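Local structure of phage-like element PBSX protein XkdM (Bacillus subtilis, 2GUJ) at residues P84-Q89 with Y107-D112; F29-E34 with V130-E135; M23-T28 with F63-S68; K69-M74 with K115-D120. The protein has no experimentally established function but is probably a tail tube protein that helps build the phage-like particle encoded by the PBSX element. One frame throughout, in Å; residues are numbered along the deposited sequence.

Overall arrangement
Strand 21-33 supplies the first segments of two contacts in succession, 23-28 for contact 3 and 29-34 for contact 2. Contact 3 closes first, at the end of strand 57-63, and leads into helix 68-79, where contact 4 opens. Strand 86-92 then opens contact 1, which strand 103-109 and the residues after it close. Helix 113-117 closes contact 4 round contact 1, and residues 130-135 close contact 2 last. Contact 1 is thus nested in contact 4 and both lie inside contact 2, while contacts 2 and 3 cross. Contact 2 packs across the curled sheet, contact 1 joins a hairpin, contact 3 ties strand 21-33 to the loop before helix 68-79, and contact 4 pairs the helices.

Contact 1: P84-Q89 with Y107-D112; sequences PYFTLQ and YDVNFD
A chi1 of -26° in both Phe86 and Phe111 turns each CG close to its own backbone N, and the two rings come together beyond the end of the strand pair. Phe111 presents its edge to the face of Phe86 in a T-shaped pair, with centroids 5.0 Å apart and planes at 74°. Closest are Phe86 CE1 and Phe111 CD1, 3.4 Å from each other. Beside the rings the backbones form an antiparallel hydrogen-bonded pair, Phe86 with Val109, in which Phe86 N gives a weak bond of 3.2 Å to Val109 O. The side chains of this pair lie on the same face of the sheet as one another. Val109 also leans along the neighbouring strand, its CG1 lying 3.5 Å from Leu88 CB. Tyr85 has its CG anti to the carbonyl carbon (chi1 -77°), and its ring lies against Asp108, although the exact placing of that carboxylate on the ring is doubtful in the model. Asn110 reaches the same ring at its edge, through CB at 3.8 Å from Tyr85 CD1. Further along, the methyl CG2 of Thr87 approaches the edge of Tyr107, whose hydroxyl is hydrogen-bonded to Asp138. On the side of Phe86 and Phe111, helices 68-79 and 113-117 cover the rings. This is the open end of a beta hairpin, 86-92 with 103-109, where the second strand turns a corner beneath the helices, in an antiparallel sheet consistent with the phage tail tube family.

Contact 2: F29-E34 with V130-E135; sequences FEANVE and VPFTFE
Ala31 points its methyl toward the segment that carries Phe134, and the other side chains of this buried, largely apolar contact are disposed round that meeting. Ala31 CB lies 3.4 Å from Phe134 CE1, approaching the ring obliquely. In Phe134 a chi1 of 61° holds CG between backbone N and carbonyl carbon, while the bond from CA to CB is itself directed toward 29-34. The edge of the ring then faces the opposing main chain: Phe134 CE1 is 4.0 Å from Asn32 N, and Phe134 CZ is equally far from Val33 N. Val33 completes this end, its CG1 lying 4.4 Å from Phe134 CE2. Phe132 works two residues earlier, its CZ directed at the same strand. Ala31 CB stands 4.4 Å from that CZ, so one methyl serves both phenylalanines. The edge of the Phe132 ring also looks at Phe29, through a looser approach of 4.4 Å between Phe132 CZ and Phe29 CD1. The backbones themselves stay apart, 8.3 Å between the CA atoms of Ala31 and Phe134, and side chains fill the interval. Strand 57-63 pairs with both 21-33 and 129-132, and its Ala61 touches Phe29 and Phe132. From strand 103-109, Leu106 meets Phe29 and Phe134, and Val109 meets Phe132. Aromatic and aliphatic side chains meeting between strand 21-33 and the unpaired strand end and loop of 130-135 fit the interior of a curled antiparallel sheet, consistent with the barrel of phage tail tube proteins.

Contact 3: M23-T28 with F63-S68; sequences MAHIKT and FYKVTS
The Phe63 ring carries Ile26 CD1 over the centre of one face, 3.6 Å from the centroid and 7° off the ring normal, a CH-pi contact. At its edge lies Ala24, with CB 3.5 Å from Phe63 CD2. The neighbouring Tyr64 ring is covered on two sides: Lys27 NZ stands over one face in a cation-pi contact, 3.8 Å from the centroid and 19° off the normal, and Lys65 CB sits over the opposite face toward the rim. Lys27 reaches this place by a bend at chi2 (62°), which lays its chain alongside Tyr64 and brings CD to 3.4 Å from Tyr64 CB. His25 faces segment 63-68, its CB 3.6 Å from Tyr64 CD2. Ile26 and Phe63 form an antiparallel non-hydrogen-bonded pair, and next to it Tyr64 N donates to His25 O at 3.3 Å, though the position of that oxygen is less sure. His25 is the centre of an inverse gamma turn, closed by a weak bond of Ile26 N to Ala24 O. Past the pair, the methyl CG2 of Thr67, the N-cap of helix 68-79, lies 3.8 Å from Met23 O. The polar ends have partners beyond the contact: Lys27 NZ forms a salt bridge with Glu13, and His25 NE2 a hydrogen bond with Glu22. The chemistry is therefore split, with buried hydrocarbon and aromatic packing round Phe63 and, round the exposed Tyr64, an ammonium group shared between a carboxylate and a ring face, which would probably help keep Lys27 charged.

Contact 4: K69-M74 with K115-D120; sequences KFVLLM and KIASLD
An apolar helix-to-helix contact joins one side of helix 68-79 to the end of the short helix 113-117, near one end of the molecule, the centre of the contact about 18 Å from the centre of the chain. Ile116 faces helix 68-79 and meets two of its side chains. Its CG2 lies 3.7 Å from Phe70 CE2, reaching that ring obliquely, and also touches CG of Met74, a selenomethionine in this crystal. Its CD1 meets the tail of Met74, 3.5 Å from the terminal methyl CE. The bends of Met74 at chi2 (-49°) and chi3 (-61°) curl its tail round to that methyl, while its CG, 4.0 Å from Ile116 CG2, also lies over a face of the Phe70 ring. At the adjacent residues, Val71 and Ala117, the backbones come close, with CA atoms 5.0 Å apart. There Val71 CG1 rests on the main chain of Ala117, 3.4 Å from its O, and on the methyl of the same residue. Next comes a type I beta turn from Ala117 to Asp120, while Leu119 N bonds back to Ile116 O. Phe86 of strand 86-92 touches Phe70, Met74 and Ile116 alike, Phe111 packs on Ile116 and Pro84 on Met74, and Val66, from the loop before helix 68-79, touches Val71 and Leu119. The two helices are thereby set against the end of the 86-92 and 103-109 hairpin.

Contact 1: P84-Q89 with Y107-D112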
loop_
_atom_site.group_PDB
_atom_site.type_symbol
_atom_site.label_atom_id
_atom_site.label_comp_id
_atom_site.label_asym_id
_atom_site.label_seq_id
_atom_site.Cartn_x
_atom_site.Cartn_y
_atom_site.Cartn_z
ATOM N N PRO B 84 7.790 16.700 8.387
ATOM C CA PRO B 84 9.087 16.450 9.015
ATOM C C PRO B 84 9.648 15.069 8.692
ATOM O O PRO B 84 8.920 14.187 8.248
ATOM C CB PRO B 84 8.764 16.598 10.493
ATOM C CG PRO B 84 7.416 15.962 10.579
ATOM C CD PRO B 84 6.697 16.539 9.369
ATOM N N TYR B 85 10.943 14.897 8.920
ATOM C CA TYR B 85 11.601 13.625 8.678
ATOM C C TYR B 85 11.906 12.917 9.984
ATOM O O TYR B 85 12.820 13.314 10.706
ATOM C CB TYR B 85 12.926 13.819 7.956
ATOM C CG TYR B 85 12.840 14.103 6.484
ATOM C CD1 TYR B 85 11.942 13.421 5.668
ATOM C CD2 TYR B 85 13.710 15.010 5.887
ATOM C CE1 TYR B 85 11.916 13.640 4.289
ATOM C CE2 TYR B 85 13.691 15.228 4.515
ATOM C CZ TYR B 85 12.789 14.540 3.725
ATOM O OH TYR B 85 12.744 14.775 2.376
ATOM N N PHE B 86 11.156 11.873 10.297
ATOM C CA PHE B 86 11.414 11.132 11.519
ATOM C C PHE B 86 12.297 9.931 11.161
ATOM O O PHE B 86 12.395 9.542 9.990
ATOM C CB PHE B 86 10.112 10.625 12.147
ATOM C CG PHE B 86 8.901 11.442 11.804
ATOM C CD1 PHE B 86 8.543 11.657 10.477
ATOM C CD2 PHE B 86 8.083 11.947 12.805
ATOM C CE1 PHE B 86 7.378 12.357 10.146
ATOM C CE2 PHE B 86 6.912 12.649 12.489
ATOM C CZ PHE B 86 6.562 12.855 11.153
ATOM N N THR B 87 12.956 9.365 12.164
ATOM C CA THR B 87 13.808 8.203 11.964
ATOM C C THR B 87 13.169 7.050 12.721
ATOM O O THR B 87 13.152 7.044 13.952
ATOM C CB THR B 87 15.204 8.449 12.517
ATOM O OG1 THR B 87 15.910 9.302 11.609
ATOM C CG2 THR B 87 15.958 7.128 12.719
ATOM N N LEU B 88 12.651 6.075 11.983
ATOM C CA LEU B 88 11.977 4.941 12.596
ATOM C C LEU B 88 12.936 3.798 12.901
ATOM O O LEU B 88 13.421 3.116 11.992
ATOM C CB LEU B 88 10.829 4.472 11.686
ATOM C CG LEU B 88 9.983 3.366 12.325
ATOM C CD1 LEU B 88 8.684 3.128 11.555
ATOM C CD2 LEU B 88 10.814 2.094 12.387
ATOM N N GLN B 89 13.179 3.554 14.183
ATOM C CA GLN B 89 14.108 2.496 14.558
ATOM C C GLN B 89 13.448 1.338 15.306
ATOM O O GLN B 89 13.273 1.392 16.520
ATOM C CB GLN B 89 15.244 3.083 15.390
ATOM C CG GLN B 89 16.442 2.175 15.469
ATOM C CD GLN B 89 17.632 2.848 16.108
ATOM O OE1 GLN B 89 18.685 2.230 16.295
ATOM N NE2 GLN B 89 17.476 4.127 16.447
ATOM N N TYR B 107 15.812 5.538 7.661
ATOM C CA TYR B 107 16.171 6.935 7.564
ATOM C C TYR B 107 15.163 7.699 6.759
ATOM O O TYR B 107 14.691 7.241 5.722
ATOM C CB TYR B 107 17.557 7.086 6.964
ATOM C CG TYR B 107 18.574 6.295 7.732
ATOM C CD1 TYR B 107 18.450 6.120 9.114
ATOM C CD2 TYR B 107 19.646 5.696 7.083
ATOM C CE1 TYR B 107 19.364 5.362 9.826
ATOM C CE2 TYR B 107 20.567 4.934 7.783
ATOM C CZ TYR B 107 20.417 4.766 9.157
ATOM O OH TYR B 107 21.294 3.955 9.840
ATOM N N ASP B 108 14.812 8.854 7.296
ATOM C CA ASP B 108 13.867 9.758 6.692
ATOM C C ASP B 108 12.498 9.229 6.333
ATOM O O ASP B 108 11.958 9.572 5.280
ATOM C CB ASP B 108 14.506 10.433 5.487
ATOM C CG ASP B 108 15.146 11.745 5.857
ATOM O OD1 ASP B 108 15.789 11.827 6.929
ATOM O OD2 ASP B 108 14.994 12.701 5.077
ATOM N N VAL B 109 11.938 8.389 7.201
ATOM C CA VAL B 109 10.587 7.899 6.975
ATOM C C VAL B 109 9.821 9.215 7.040
ATOM O O VAL B 109 10.240 10.126 7.752
ATOM C CB VAL B 109 10.096 6.979 8.120
ATOM C CG1 VAL B 109 11.180 6.847 9.179
ATOM C CG2 VAL B 109 8.808 7.542 8.732
ATOM N N ASN B 110 8.709 9.326 6.323
ATOM C CA ASN B 110 7.964 10.580 6.337
ATOM C C ASN B 110 6.497 10.478 5.956
ATOM O O ASN B 110 6.173 10.159 4.818
ATOM C CB ASN B 110 8.671 11.556 5.405
ATOM C CG ASN B 110 7.815 12.758 5.049
ATOM O OD1 ASN B 110 6.907 13.133 5.795
ATOM N ND2 ASN B 110 8.115 13.386 3.912
ATOM N N PHE B 111 5.611 10.754 6.910
ATOM C CA PHE B 111 4.168 10.712 6.650
ATOM C C PHE B 111 3.624 12.100 6.374
ATOM O O PHE B 111 4.359 13.083 6.359
ATOM C CB PHE B 111 3.373 10.196 7.845
ATOM C CG PHE B 111 4.141 9.307 8.748
ATOM C CD1 PHE B 111 5.090 9.829 9.624
ATOM C CD2 PHE B 111 3.912 7.936 8.729
ATOM C CE1 PHE B 111 5.807 8.989 10.476
ATOM C CE2 PHE B 111 4.611 7.080 9.566
ATOM C CZ PHE B 111 5.565 7.599 10.448
ATOM N N ASP B 112 2.315 12.164 6.164
ATOM C CA ASP B 112 1.638 13.430 5.939
ATOM C C ASP B 112 1.184 13.852 7.336
ATOM O O ASP B 112 0.469 13.119 8.023
ATOM C CB ASP B 112 0.439 13.233 4.999
ATOM C CG ASP B 112 -0.329 14.529 4.729
ATOM O OD1 ASP B 112 0.264 15.519 4.247
ATOM O OD2 ASP B 112 -1.547 14.560 4.993
#

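Contact 2: F29-E34 with V130-E135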
loop_
_atom_site.group_PDB
_atom_site.type_symbol
_atom_site.label_atom_id
_atom_site.label_comp_id
_atom_site.label_asym_id
_atom_site.label_seq_id
_atom_site.Cartn_x
_atom_site.Cartn_y
_atom_site.Cartn_z
ATOM N N PHE B 29 5.029 -2.585 11.329
ATOM C CA PHE B 29 5.296 -1.706 10.204
ATOM C C PHE B 29 5.896 -2.584 9.122
ATOM O O PHE B 29 6.549 -3.582 9.425
ATOM C CB PHE B 29 6.274 -0.604 10.618
ATOM C CG PHE B 29 7.705 -0.912 10.326
ATOM C CD1 PHE B 29 8.222 -0.709 9.056
ATOM C CD2 PHE B 29 8.525 -1.465 11.306
ATOM C CE1 PHE B 29 9.535 -1.059 8.758
ATOM C CE2 PHE B 29 9.840 -1.816 11.020
ATOM C CZ PHE B 29 10.349 -1.618 9.739
ATOM N N GLU B 30 5.665 -2.227 7.865
ATOM C CA GLU B 30 6.204 -3.004 6.753
ATOM C C GLU B 30 6.502 -2.090 5.569
ATOM O O GLU B 30 5.591 -1.510 4.982
ATOM C CB GLU B 30 5.205 -4.083 6.332
ATOM C CG GLU B 30 5.675 -4.951 5.163
ATOM C CD GLU B 30 4.570 -5.846 4.613
ATOM O OE1 GLU B 30 3.582 -5.307 4.055
ATOM O OE2 GLU B 30 4.684 -7.091 4.733
ATOM N N ALA B 31 7.778 -1.973 5.217
ATOM C CA ALA B 31 8.183 -1.110 4.117
ATOM C C ALA B 31 8.419 -1.879 2.838
ATOM O O ALA B 31 8.131 -3.062 2.764
ATOM C CB ALA B 31 9.435 -0.334 4.500
ATOM N N ASN B 32 8.988 -1.197 1.849
ATOM C CA ASN B 32 9.249 -1.785 0.536
ATOM C C ASN B 32 10.385 -1.134 -0.254
ATOM O O ASN B 32 10.124 -0.213 -1.034
ATOM C CB ASN B 32 7.987 -1.681 -0.319
ATOM C CG ASN B 32 7.032 -2.821 -0.096
ATOM O OD1 ASN B 32 7.340 -3.968 -0.421
ATOM N ND2 ASN B 32 5.856 -2.519 0.450
ATOM N N VAL B 33 11.628 -1.583 -0.102
ATOM C CA VAL B 33 12.683 -0.954 -0.899
ATOM C C VAL B 33 12.278 -0.956 -2.371
ATOM O O VAL B 33 11.944 -1.998 -2.924
ATOM C CB VAL B 33 14.025 -1.680 -0.769
ATOM C CG1 VAL B 33 14.760 -1.187 0.464
ATOM C CG2 VAL B 33 13.801 -3.176 -0.680
ATOM N N GLU B 34 12.287 0.214 -3.000
ATOM C CA GLU B 34 11.912 0.308 -4.401
ATOM C C GLU B 34 13.019 -0.174 -5.312
ATOM O O GLU B 34 14.158 0.285 -5.211
ATOM C CB GLU B 34 11.579 1.737 -4.784
ATOM C CG GLU B 34 11.322 1.894 -6.273
ATOM C CD GLU B 34 11.531 3.314 -6.741
ATOM O OE1 GLU B 34 12.707 3.751 -6.778
ATOM O OE2 GLU B 34 10.525 3.989 -7.061
ATOM N N VAL B 130 -0.919 3.828 8.516
ATOM C CA VAL B 130 -0.524 5.054 7.879
ATOM C C VAL B 130 0.598 4.861 6.900
ATOM O O VAL B 130 1.534 4.107 7.156
ATOM C CB VAL B 130 -0.111 6.085 8.890
ATOM C CG1 VAL B 130 -0.086 7.449 8.231
ATOM C CG2 VAL B 130 -1.073 6.043 10.060
ATOM N N PRO B 131 0.494 5.526 5.740
ATOM C CA PRO B 131 1.513 5.441 4.685
ATOM C C PRO B 131 2.677 6.336 5.049
ATOM O O PRO B 131 2.520 7.245 5.857
ATOM C CB PRO B 131 0.773 5.943 3.443
ATOM C CG PRO B 131 -0.693 5.643 3.763
ATOM C CD PRO B 131 -0.765 6.077 5.207
ATOM N N PHE B 132 3.844 6.086 4.475
ATOM C CA PHE B 132 4.993 6.925 4.771
ATOM C C PHE B 132 6.061 6.603 3.766
ATOM O O PHE B 132 5.964 5.591 3.085
ATOM C CB PHE B 132 5.482 6.676 6.201
ATOM C CG PHE B 132 6.177 5.362 6.391
ATOM C CD1 PHE B 132 7.439 5.142 5.845
ATOM C CD2 PHE B 132 5.577 4.341 7.125
ATOM C CE1 PHE B 132 8.094 3.928 6.018
ATOM C CE2 PHE B 132 6.230 3.115 7.305
ATOM C CZ PHE B 132 7.494 2.911 6.750
ATOM N N THR B 133 7.078 7.439 3.642
ATOM C CA THR B 133 8.093 7.120 2.656
ATOM C C THR B 133 9.496 7.413 3.124
ATOM O O THR B 133 9.949 8.563 3.124
ATOM C CB THR B 133 7.873 7.866 1.327
ATOM O OG1 THR B 133 8.189 9.255 1.499
ATOM C CG2 THR B 133 6.431 7.726 0.871
ATOM N N PHE B 134 10.194 6.353 3.510
ATOM C CA PHE B 134 11.564 6.479 3.979
ATOM C C PHE B 134 12.464 6.731 2.786
ATOM O O PHE B 134 12.068 6.472 1.662
ATOM C CB PHE B 134 11.993 5.200 4.688
ATOM C CG PHE B 134 11.956 3.985 3.817
ATOM C CD1 PHE B 134 10.745 3.397 3.457
ATOM C CD2 PHE B 134 13.138 3.422 3.363
ATOM C CE1 PHE B 134 10.717 2.268 2.662
ATOM C CE2 PHE B 134 13.128 2.301 2.571
ATOM C CZ PHE B 134 11.911 1.716 2.216
ATOM N N GLU B 135 13.664 7.246 3.025
ATOM C CA GLU B 135 14.595 7.526 1.937
ATOM C C GLU B 135 15.799 6.610 2.016
ATOM O O GLU B 135 16.702 6.691 1.189
ATOM C CB GLU B 135 15.062 8.983 1.989
ATOM C CG GLU B 135 14.518 9.855 0.886
ATOM C CD GLU B 135 13.005 9.777 0.781
ATOM O OE1 GLU B 135 12.513 8.832 0.116
ATOM O OE2 GLU B 135 12.313 10.654 1.364
#

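Contact 3: M23-T28 with F63-S68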
loop_
_atom_site.group_PDB
_atom_site.type_symbol
_atom_site.label_atom_id
_atom_site.label_comp_id
_atom_site.label_asym_id
_atom_site.label_seq_id
_atom_site.Cartn_x
_atom_site.Cartn_y
_atom_site.Cartn_z
HETATM N N MSE B 23 8.753 9.880 19.670
HETATM C CA MSE B 23 7.427 10.460 19.525
HETATM C C MSE B 23 6.246 9.554 19.197
HETATM O O MSE B 23 5.167 10.044 18.853
HETATM C CB MSE B 23 7.514 11.586 18.502
HETATM C CG MSE B 23 8.605 12.566 18.850
HETATM SE SE MSE B 23 8.225 14.388 18.369
HETATM C CE MSE B 23 6.825 14.753 19.665
ATOM N N ALA B 24 6.441 8.246 19.306
ATOM C CA ALA B 24 5.373 7.291 19.035
ATOM C C ALA B 24 5.904 5.875 19.033
ATOM O O ALA B 24 6.785 5.524 18.248
ATOM C CB ALA B 24 4.703 7.586 17.702
ATOM N N HIS B 25 5.379 5.066 19.935
ATOM C CA HIS B 25 5.790 3.681 20.002
ATOM C C HIS B 25 4.985 2.996 18.926
ATOM O O HIS B 25 3.919 2.444 19.189
ATOM C CB HIS B 25 5.476 3.097 21.378
ATOM C CG HIS B 25 6.318 3.676 22.468
ATOM N ND1 HIS B 25 6.319 3.183 23.758
ATOM C CD2 HIS B 25 7.213 4.694 22.457
ATOM C CE1 HIS B 25 7.179 3.868 24.487
ATOM N NE2 HIS B 25 7.736 4.793 23.721
ATOM N N ILE B 26 5.499 3.061 17.705
ATOM C CA ILE B 26 4.839 2.457 16.563
ATOM C C ILE B 26 5.001 0.943 16.527
ATOM O O ILE B 26 6.105 0.417 16.640
ATOM C CB ILE B 26 5.370 3.051 15.258
ATOM C CG1 ILE B 26 4.727 2.339 14.072
ATOM C CG2 ILE B 26 6.887 2.939 15.218
ATOM C CD1 ILE B 26 4.335 3.276 12.955
ATOM N N LYS B 27 3.885 0.245 16.364
ATOM C CA LYS B 27 3.914 -1.209 16.329
ATOM C C LYS B 27 4.267 -1.739 14.956
ATOM O O LYS B 27 5.110 -1.180 14.265
ATOM C CB LYS B 27 2.567 -1.778 16.753
ATOM C CG LYS B 27 2.649 -2.682 17.968
ATOM C CD LYS B 27 3.150 -1.924 19.184
ATOM C CE LYS B 27 2.950 -2.740 20.441
ATOM N NZ LYS B 27 3.461 -2.053 21.663
ATOM N N THR B 28 3.627 -2.830 14.563
ATOM C CA THR B 28 3.888 -3.419 13.268
ATOM C C THR B 28 4.028 -2.377 12.170
ATOM O O THR B 28 3.257 -1.415 12.090
ATOM C CB THR B 28 2.771 -4.380 12.878
ATOM O OG1 THR B 28 2.970 -4.814 11.529
ATOM C CG2 THR B 28 1.412 -3.676 12.982
ATOM N N PHE B 63 0.471 2.729 14.318
ATOM C CA PHE B 63 0.939 3.180 15.610
ATOM C C PHE B 63 0.217 2.500 16.763
ATOM O O PHE B 63 -0.943 2.091 16.639
ATOM C CB PHE B 63 0.804 4.698 15.716
ATOM C CG PHE B 63 1.649 5.457 14.723
ATOM C CD1 PHE B 63 1.344 5.441 13.360
ATOM C CD2 PHE B 63 2.748 6.198 15.154
ATOM C CE1 PHE B 63 2.118 6.154 12.441
ATOM C CE2 PHE B 63 3.526 6.914 14.243
ATOM C CZ PHE B 63 3.207 6.891 12.879
ATOM N N TYR B 64 0.936 2.367 17.875
ATOM C CA TYR B 64 0.423 1.748 19.095
ATOM C C TYR B 64 -0.273 2.797 19.964
ATOM O O TYR B 64 -1.485 2.751 20.143
ATOM C CB TYR B 64 1.583 1.057 19.852
ATOM C CG TYR B 64 1.437 0.963 21.367
ATOM C CD1 TYR B 64 0.316 0.365 21.956
ATOM C CD2 TYR B 64 2.416 1.498 22.209
ATOM C CE1 TYR B 64 0.178 0.310 23.349
ATOM C CE2 TYR B 64 2.285 1.447 23.594
ATOM C CZ TYR B 64 1.169 0.858 24.160
ATOM O OH TYR B 64 1.044 0.847 25.534
ATOM N N LYS B 65 0.485 3.747 20.495
ATOM C CA LYS B 65 -0.107 4.796 21.328
ATOM C C LYS B 65 0.163 6.162 20.698
ATOM O O LYS B 65 1.078 6.304 19.888
ATOM C CB LYS B 65 0.485 4.759 22.746
ATOM C CG LYS B 65 2.016 4.802 22.779
ATOM C CD LYS B 65 2.558 5.183 24.156
ATOM C CE LYS B 65 2.134 4.192 25.235
ATOM N NZ LYS B 65 2.736 4.502 26.567
ATOM N N VAL B 66 -0.632 7.162 21.065
ATOM C CA VAL B 66 -0.434 8.495 20.521
ATOM C C VAL B 66 -0.425 9.571 21.585
ATOM O O VAL B 66 -1.450 9.878 22.186
ATOM C CB VAL B 66 -1.508 8.866 19.503
ATOM C CG1 VAL B 66 -1.125 10.174 18.812
ATOM C CG2 VAL B 66 -1.671 7.753 18.498
ATOM N N THR B 67 0.746 10.147 21.810
ATOM C CA THR B 67 0.882 11.197 22.801
ATOM C C THR B 67 0.285 12.516 22.314
ATOM O O THR B 67 0.660 13.028 21.254
ATOM C CB THR B 67 2.364 11.434 23.165
ATOM O OG1 THR B 67 2.531 12.784 23.622
ATOM C CG2 THR B 67 3.268 11.189 21.957
ATOM N N SER B 68 -0.636 13.061 23.106
ATOM C CA SER B 68 -1.280 14.326 22.781
ATOM C C SER B 68 -0.213 15.266 22.265
ATOM O O SER B 68 -0.353 15.864 21.198
ATOM C CB SER B 68 -1.927 14.929 24.022
ATOM O OG SER B 68 -2.982 14.109 24.487
#

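Contact 4: K69-M74 with K115-D120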
loop_
_atom_site.group_PDB
_atom_site.type_symbol
_atom_site.label_atom_id
_atom_site.label_comp_id
_atom_site.label_asym_id
_atom_site.label_seq_id
_atom_site.Cartn_x
_atom_site.Cartn_y
_atom_site.Cartn_z
ATOM N N LYS B 69 0.866 15.373 23.030
ATOM C CA LYS B 69 1.987 16.235 22.671
ATOM C C LYS B 69 2.291 16.086 21.187
ATOM O O LYS B 69 2.229 17.048 20.415
ATOM C CB LYS B 69 3.219 15.831 23.473
ATOM C CG LYS B 69 3.009 15.857 24.970
ATOM C CD LYS B 69 4.090 15.042 25.650
ATOM C CE LYS B 69 3.935 15.007 27.156
ATOM N NZ LYS B 69 4.863 13.984 27.714
ATOM N N PHE B 70 2.620 14.859 20.803
ATOM C CA PHE B 70 2.944 14.543 19.418
ATOM C C PHE B 70 1.886 15.076 18.446
ATOM O O PHE B 70 2.208 15.822 17.518
ATOM C CB PHE B 70 3.098 13.025 19.257
ATOM C CG PHE B 70 3.589 12.607 17.903
ATOM C CD1 PHE B 70 4.708 13.217 17.331
ATOM C CD2 PHE B 70 2.933 11.610 17.196
ATOM C CE1 PHE B 70 5.164 12.837 16.077
ATOM C CE2 PHE B 70 3.377 11.223 15.947
ATOM C CZ PHE B 70 4.494 11.838 15.385
ATOM N N VAL B 71 0.627 14.701 18.654
ATOM C CA VAL B 71 -0.431 15.171 17.771
ATOM C C VAL B 71 -0.325 16.680 17.630
ATOM O O VAL B 71 -0.088 17.194 16.534
ATOM C CB VAL B 71 -1.804 14.825 18.321
ATOM C CG1 VAL B 71 -2.770 14.632 17.170
ATOM C CG2 VAL B 71 -1.715 13.581 19.180
ATOM N N LEU B 72 -0.488 17.382 18.750
ATOM C CA LEU B 72 -0.388 18.840 18.760
ATOM C C LEU B 72 0.897 19.238 18.052
ATOM O O LEU B 72 0.920 20.199 17.287
ATOM C CB LEU B 72 -0.367 19.387 20.197
ATOM C CG LEU B 72 0.036 20.867 20.369
ATOM C CD1 LEU B 72 -0.840 21.743 19.491
ATOM C CD2 LEU B 72 -0.092 21.302 21.834
ATOM N N LEU B 73 1.968 18.494 18.295
ATOM C CA LEU B 73 3.210 18.826 17.632
ATOM C C LEU B 73 2.978 18.787 16.128
ATOM O O LEU B 73 3.157 19.790 15.434
ATOM C CB LEU B 73 4.319 17.855 18.029
ATOM C CG LEU B 73 5.707 18.232 17.491
ATOM C CD1 LEU B 73 5.842 17.821 16.028
ATOM C CD2 LEU B 73 5.922 19.738 17.659
HETATM N N MSE B 74 2.558 17.630 15.626
HETATM C CA MSE B 74 2.304 17.477 14.204
HETATM C C MSE B 74 1.423 18.592 13.675
HETATM O O MSE B 74 1.628 19.064 12.567
HETATM C CB MSE B 74 1.645 16.128 13.925
HETATM C CG MSE B 74 2.563 14.936 14.128
HETATM SE SE MSE B 74 4.283 15.171 13.215
HETATM C CE MSE B 74 3.662 15.331 11.372
ATOM N N LYS B 115 -2.455 13.560 8.293
ATOM C CA LYS B 115 -2.780 12.145 8.455
ATOM C C LYS B 115 -2.487 11.685 9.874
ATOM O O LYS B 115 -3.195 10.832 10.411
ATOM C CB LYS B 115 -1.991 11.298 7.454
ATOM C CG LYS B 115 -2.659 11.172 6.070
ATOM C CD LYS B 115 -1.642 10.813 4.995
ATOM C CE LYS B 115 -0.783 9.623 5.413
ATOM N NZ LYS B 115 0.266 9.271 4.412
ATOM N N ILE B 116 -1.453 12.253 10.486
ATOM C CA ILE B 116 -1.123 11.880 11.850
ATOM C C ILE B 116 -2.006 12.585 12.879
ATOM O O ILE B 116 -2.481 11.954 13.823
ATOM C CB ILE B 116 0.333 12.168 12.181
ATOM C CG1 ILE B 116 1.226 11.674 11.052
ATOM C CG2 ILE B 116 0.713 11.435 13.459
ATOM C CD1 ILE B 116 2.692 12.010 11.256
ATOM N N ALA B 117 -2.234 13.882 12.692
ATOM C CA ALA B 117 -3.082 14.647 13.601
ATOM C C ALA B 117 -4.445 13.974 13.683
ATOM O O ALA B 117 -5.113 13.999 14.720
ATOM C CB ALA B 117 -3.244 16.063 13.090
ATOM N N SER B 118 -4.845 13.358 12.577
ATOM C CA SER B 118 -6.134 12.678 12.484
ATOM C C SER B 118 -6.236 11.387 13.301
ATOM O O SER B 118 -7.290 10.746 13.335
ATOM C CB SER B 118 -6.449 12.385 11.012
ATOM O OG SER B 118 -7.500 11.441 10.873
ATOM N N LEU B 119 -5.148 11.005 13.956
ATOM C CA LEU B 119 -5.142 9.790 14.765
ATOM C C LEU B 119 -5.988 9.874 16.030
ATOM O O LEU B 119 -6.218 8.858 16.691
ATOM C CB LEU B 119 -3.714 9.410 15.146
ATOM C CG LEU B 119 -2.979 8.592 14.088
ATOM C CD1 LEU B 119 -3.099 9.262 12.732
ATOM C CD2 LEU B 119 -1.529 8.440 14.493
ATOM N N ASP B 120 -6.452 11.075 16.371
ATOM C CA ASP B 120 -7.270 11.248 17.567
ATOM C C ASP B 120 -8.152 12.493 17.485
ATOM O O ASP B 120 -9.352 12.396 17.234
ATOM C CB ASP B 120 -6.371 11.325 18.809
ATOM C CG ASP B 120 -7.155 11.232 20.115
ATOM O OD1 ASP B 120 -7.800 10.185 20.351
ATOM O OD2 ASP B 120 -7.120 12.201 20.906
#